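Local coordinates for conserved hypothetical protein (Methanosarcina mazei, PDB 2NR4) that is of unknown function but binds flavin mononucleotide in a barrel-and-helix fold, forming a two-chain assembly, at residues Asn79-Asp83 / Pro84-Val88; Gln174-Glu178 / Glu179-Glu183. All blocks are in the same frame, centred on the assembly; numbering follows the deposited sequence.

Interaction 1: Asn79-Asp83 / Pro84-Val88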
loop_
_atom_site.group_PDB
_atom_site.type_symbol
_atom_site.label_atom_id
_atom_site.label_comp_id
_atom_site.label_asym_id
_atom_site.label_seq_id
_atom_site.Cartn_x
_atom_site.Cartn_y
_atom_site.Cartn_z
ATOM N N ASN A 79 -11.294 5.905 8.429
ATOM C CA ASN A 79 -11.206 6.621 7.150
ATOM C C ASN A 79 -10.037 6.075 6.326
ATOM O O ASN A 79 -8.866 6.219 6.732
ATOM C CB ASN A 79 -10.940 8.110 7.365
ATOM C CG ASN A 79 -12.066 8.772 8.172
ATOM O OD1 ASN A 79 -13.044 9.254 7.596
ATOM N ND2 ASN A 79 -11.966 8.719 9.501
ATOM N N VAL A 80 -10.361 5.507 5.177
ATOM C CA VAL A 80 -9.313 4.998 4.259
ATOM C C VAL A 80 -8.747 6.164 3.479
ATOM O O VAL A 80 -9.495 6.908 2.825
ATOM C CB VAL A 80 -9.829 3.884 3.287
ATOM C CG1 VAL A 80 -8.720 3.538 2.265
ATOM C CG2 VAL A 80 -10.289 2.645 4.084
ATOM N N VAL A 81 -7.440 6.336 3.581
ATOM C CA VAL A 81 -6.738 7.462 2.982
ATOM C C VAL A 81 -5.509 6.906 2.228
ATOM O O VAL A 81 -4.720 6.143 2.801
ATOM C CB VAL A 81 -6.353 8.442 4.128
ATOM C CG1 VAL A 81 -5.170 9.374 3.738
ATOM C CG2 VAL A 81 -7.624 9.185 4.687
ATOM N N TYR A 82 -5.352 7.294 0.960
ATOM C CA TYR A 82 -4.166 6.914 0.162
ATOM C C TYR A 82 -3.187 8.086 0.036
ATOM O O TYR A 82 -2.113 7.931 -0.506
ATOM C CB TYR A 82 -4.562 6.480 -1.263
ATOM C CG TYR A 82 -5.512 5.306 -1.325
ATOM C CD1 TYR A 82 -5.415 4.260 -0.433
ATOM C CD2 TYR A 82 -6.474 5.234 -2.321
ATOM C CE1 TYR A 82 -6.281 3.162 -0.510
ATOM C CE2 TYR A 82 -7.343 4.158 -2.396
ATOM C CZ TYR A 82 -7.244 3.132 -1.487
ATOM O OH TYR A 82 -8.118 2.072 -1.553
ATOM N N ASP A 83 -3.555 9.237 0.594
ATOM C CA ASP A 83 -2.740 10.435 0.530
ATOM C C ASP A 83 -1.728 10.507 1.686
ATOM O O ASP A 83 -2.126 10.602 2.847
ATOM C CB ASP A 83 -3.684 11.637 0.558
ATOM C CG ASP A 83 -2.960 12.954 0.500
ATOM O OD1 ASP A 83 -1.742 13.027 0.100
ATOM O OD2 ASP A 83 -3.655 13.934 0.853
ATOM N N PRO A 84 -0.415 10.459 1.380
ATOM C CA PRO A 84 0.558 10.403 2.470
ATOM C C PRO A 84 0.610 11.743 3.230
ATOM O O PRO A 84 0.966 11.760 4.393
ATOM C CB PRO A 84 1.874 10.133 1.733
ATOM C CG PRO A 84 1.641 10.792 0.381
ATOM C CD PRO A 84 0.242 10.433 0.060
ATOM N N ILE A 85 0.288 12.841 2.548
ATOM C CA ILE A 85 0.190 14.169 3.209
ATOM C C ILE A 85 -0.806 14.170 4.376
ATOM O O ILE A 85 -0.490 14.592 5.487
ATOM C CB ILE A 85 -0.086 15.315 2.206
ATOM C CG1 ILE A 85 1.134 15.514 1.274
ATOM C CG2 ILE A 85 -0.351 16.632 2.998
ATOM C CD1 ILE A 85 0.855 16.422 0.055
ATOM N N LEU A 86 -2.008 13.657 4.131
ATOM C CA LEU A 86 -3.030 13.557 5.195
ATOM C C LEU A 86 -2.615 12.645 6.341
ATOM O O LEU A 86 -2.829 12.957 7.532
ATOM C CB LEU A 86 -4.366 13.165 4.577
ATOM C CG LEU A 86 -5.731 13.544 5.138
ATOM C CD1 LEU A 86 -5.788 15.028 5.624
ATOM C CD2 LEU A 86 -6.732 13.298 4.038
ATOM N N PHE A 87 -1.968 11.519 6.034
ATOM C CA PHE A 87 -1.385 10.731 7.097
ATOM C C PHE A 87 -0.439 11.470 8.019
ATOM O O PHE A 87 -0.460 11.300 9.239
ATOM C CB PHE A 87 -0.614 9.504 6.528
ATOM C CG PHE A 87 -1.349 8.235 6.655
ATOM C CD1 PHE A 87 -1.264 7.492 7.823
ATOM C CD2 PHE A 87 -2.140 7.776 5.615
ATOM C CE1 PHE A 87 -1.948 6.321 7.943
ATOM C CE2 PHE A 87 -2.823 6.606 5.748
ATOM C CZ PHE A 87 -2.727 5.894 6.928
ATOM N N VAL A 88 0.473 12.236 7.430
ATOM C CA VAL A 88 1.490 12.874 8.218
ATOM C C VAL A 88 0.839 14.045 8.952
ATOM O O VAL A 88 1.089 14.236 10.117
ATOM C CB VAL A 88 2.677 13.331 7.352
ATOM C CG1 VAL A 88 3.649 14.183 8.154
ATOM C CG2 VAL A 88 3.434 12.096 6.772
#
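With CG swung anti to the backbone N (chi1 180°), D83 lays its carboxylate beside its own carbonyl carbon and over the first turn of helix 84-92, while V81 has CG1 likewise anti (chi1 158°), which places that methyl against L86 and F87. D83 takes the N-cap position. Its OD1 accepts from I85 N at 3.2 Å, the donor standing well above the carboxylate plane, 69° out of it; the bond is also clearly bent at the hydrogen. D83 OD1 rests 3.5 Å from I85 CB as well; D83 OD2 lies 3.9 Å from L86 CB, where the D83 and L86 side chains meet roughly at right angles. The backbone carbonyl works alongside the carboxylate: D83 O receives F87 N in a weak but nearly straight bond of 3.3 Å. P84 suits the first turn of the helix, since its ring nitrogen has no hydrogen to offer. The stretch is thus a strand-to-helix connection, leaving strand 75-79 of the closed antiparallel barrel and entering helix 84-92 through a capped N-terminus. With an alanine here in place of D83 the carboxylate is gone, and I85 N would probably be left without its capping acceptor and the helix start without a favourable negative charge. Beyond the cap the contact turns apolar. V81 CG1 sits 4.0 Å from L86 CB and 3.9 Å from F87 CD2, the V81 and F87 side chains running antiparallel as they pass. V81 O and D83 O both approach the rim of the F87 ring, roughly level with it, V81 O being 3.5 Å from F87 CE2. I34 of strand 29-37 packs against both V81 and F87, and the F87 side chain lies about 5 Å from the bound flavin mononucleotide.

Interaction 2: Gln174-Glu178 / Glu179-Glu183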
loop_
_atom_site.group_PDB
_atom_site.type_symbol
_atom_site.label_atom_id
_atom_site.label_comp_id
_atom_site.label_asym_id
_atom_site.label_seq_id
_atom_site.Cartn_x
_atom_site.Cartn_y
_atom_site.Cartn_z
ATOM N N GLN A 174 10.207 10.821 19.079
ATOM C CA GLN A 174 9.613 11.730 20.051
ATOM C C GLN A 174 9.458 11.030 21.402
ATOM O O GLN A 174 9.558 11.689 22.444
ATOM C CB GLN A 174 8.252 12.245 19.560
ATOM C CG GLN A 174 8.311 13.193 18.367
ATOM C CD GLN A 174 6.917 13.624 17.892
ATOM O OE1 GLN A 174 6.693 14.799 17.587
ATOM N NE2 GLN A 174 5.974 12.677 17.858
ATOM N N LEU A 175 9.225 9.709 21.383
ATOM C CA LEU A 175 9.051 8.916 22.614
ATOM C C LEU A 175 10.310 9.087 23.478
ATOM O O LEU A 175 10.160 9.316 24.683
ATOM C CB LEU A 175 8.577 7.486 22.360
ATOM C CG LEU A 175 8.022 6.677 23.540
ATOM C CD1 LEU A 175 7.000 7.475 24.368
ATOM C CD2 LEU A 175 7.407 5.375 22.999
ATOM N N THR A 176 11.536 8.901 22.968
ATOM C CA THR A 176 12.477 7.820 23.363
ATOM C C THR A 176 13.771 8.603 23.156
ATOM O O THR A 176 14.771 8.392 23.847
ATOM C CB THR A 176 12.600 6.473 22.577
ATOM O OG1 THR A 176 13.318 6.654 21.352
ATOM C CG2 THR A 176 11.281 5.759 22.407
ATOM N N GLY A 177 13.724 9.531 22.200
ATOM C CA GLY A 177 14.862 10.384 21.861
ATOM C C GLY A 177 16.013 9.703 21.130
ATOM O O GLY A 177 16.990 10.365 20.775
ATOM N N GLU A 178 15.906 8.395 20.888
ATOM C CA GLU A 178 17.034 7.620 20.338
ATOM C C GLU A 178 17.410 7.970 18.891
ATOM O O GLU A 178 16.547 8.137 18.044
ATOM C CB GLU A 178 16.764 6.120 20.453
ATOM C CG GLU A 178 16.555 5.631 21.878
ATOM C CD GLU A 178 16.022 4.225 21.916
ATOM O OE1 GLU A 178 16.834 3.277 21.882
ATOM O OE2 GLU A 178 14.785 4.063 21.975
ATOM N N GLU A 179 18.712 8.046 18.616
ATOM C CA GLU A 179 19.219 8.426 17.290
ATOM C C GLU A 179 19.035 7.321 16.256
ATOM O O GLU A 179 19.026 7.586 15.049
ATOM C CB GLU A 179 20.696 8.846 17.360
ATOM C CG GLU A 179 20.933 10.311 17.736
ATOM C CD GLU A 179 22.423 10.692 17.681
ATOM O OE1 GLU A 179 23.203 9.972 17.007
ATOM O OE2 GLU A 179 22.818 11.714 18.306
ATOM N N LYS A 180 18.907 6.091 16.747
ATOM C CA LYS A 180 18.523 4.924 15.957
ATOM C C LYS A 180 17.371 5.248 14.997
ATOM O O LYS A 180 17.316 4.746 13.877
ATOM C CB LYS A 180 18.067 3.835 16.936
ATOM C CG LYS A 180 17.581 2.510 16.352
ATOM C CD LYS A 180 16.782 1.734 17.412
ATOM C CE LYS A 180 17.438 1.771 18.819
ATOM N NZ LYS A 180 18.530 0.760 19.028
ATOM N N TYR A 181 16.459 6.090 15.468
ATOM C CA TYR A 181 15.234 6.422 14.747
ATOM C C TYR A 181 15.441 7.480 13.645
ATOM O O TYR A 181 14.831 7.380 12.580
ATOM C CB TYR A 181 14.126 6.813 15.735
ATOM C CG TYR A 181 13.643 5.634 16.564
ATOM C CD1 TYR A 181 12.950 4.570 15.975
ATOM C CD2 TYR A 181 13.894 5.570 17.943
ATOM C CE1 TYR A 181 12.502 3.471 16.726
ATOM C CE2 TYR A 181 13.456 4.477 18.707
ATOM C CZ TYR A 181 12.761 3.436 18.099
ATOM O OH TYR A 181 12.322 2.374 18.868
ATOM N N LEU A 182 16.308 8.466 13.893
ATOM C CA LEU A 182 16.618 9.492 12.898
ATOM C C LEU A 182 17.328 8.889 11.712
ATOM O O LEU A 182 17.142 9.340 10.593
ATOM C CB LEU A 182 17.471 10.618 13.474
ATOM C CG LEU A 182 16.919 11.565 14.537
ATOM C CD1 LEU A 182 17.835 12.790 14.564
ATOM C CD2 LEU A 182 15.482 11.985 14.237
ATOM N N GLU A 183 18.149 7.874 11.986
ATOM C CA GLU A 183 18.859 7.106 10.978
ATOM C C GLU A 183 17.889 6.284 10.111
ATOM O O GLU A 183 18.077 6.155 8.890
ATOM C CB GLU A 183 19.862 6.182 11.682
ATOM C CG GLU A 183 20.852 5.456 10.786
ATOM C CD GLU A 183 21.463 4.231 11.478
ATOM O OE1 GLU A 183 20.734 3.568 12.259
ATOM O OE2 GLU A 183 22.663 3.933 11.240
#
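Polar bonds come first where T176 and E178 face Y181 across the turn. T176 OG1 accepts from E178 N at 3.2 Å and 171°, an almost straight bond two residues on that makes an ST turn; the same OG1 is also hydrogen-bonded to R172 O, one turn earlier in helix 158-176, and E178 OE2 lies 3.0 Å from T176 OG1. E178 O also receives Y181 N at 3.3 Å, at the start of the second helix. These bonds bridge the short link between helix 158-176 and helix 179-195, a tight turn connecting two consecutive helices, where G177 leaves helical geometry with positive phi, a conformation that suits glycine. Contacts with the ring form the second group. The E178 and Y181 side chains run side by side in the same direction, the carboxylate nearly upright to the ring at 82°, and E178 OE2 reaches the ring edge 3.6 Å from Y181 CE2. T176 comes across at about a right angle, its OG1 3.4 Å from Y181 CE2. R172 and Y173 of helix 158-176 also touch the tyrosine. Charge supplies the third: the K180 chain bends near its end, bringing K180 CE to 3.5 Å from E178 OE1, while K180 NZ remains at 4.2 Å from that oxygen, too far for a salt bridge.

Along the chain the two contacts follow in series, interaction 1 closing long before interaction 2 opens; interaction 1 belongs to the N-terminal flavin-binding part and interaction 2 to the C-terminal helical part. Their centres stand 23 Å apart and their nearest atoms about 9 Å, without touching. Interaction 1 joins the antiparallel barrel to helix 84-92, close to the flavin; interaction 2 is a surface turn between two helices. Helix 158-176 relates them: it packs on P84, F87 and V88 and ends at the turn of residues 174-183. Each contact sits at a helix boundary, one partly buried near the cofactor, the other at the surface.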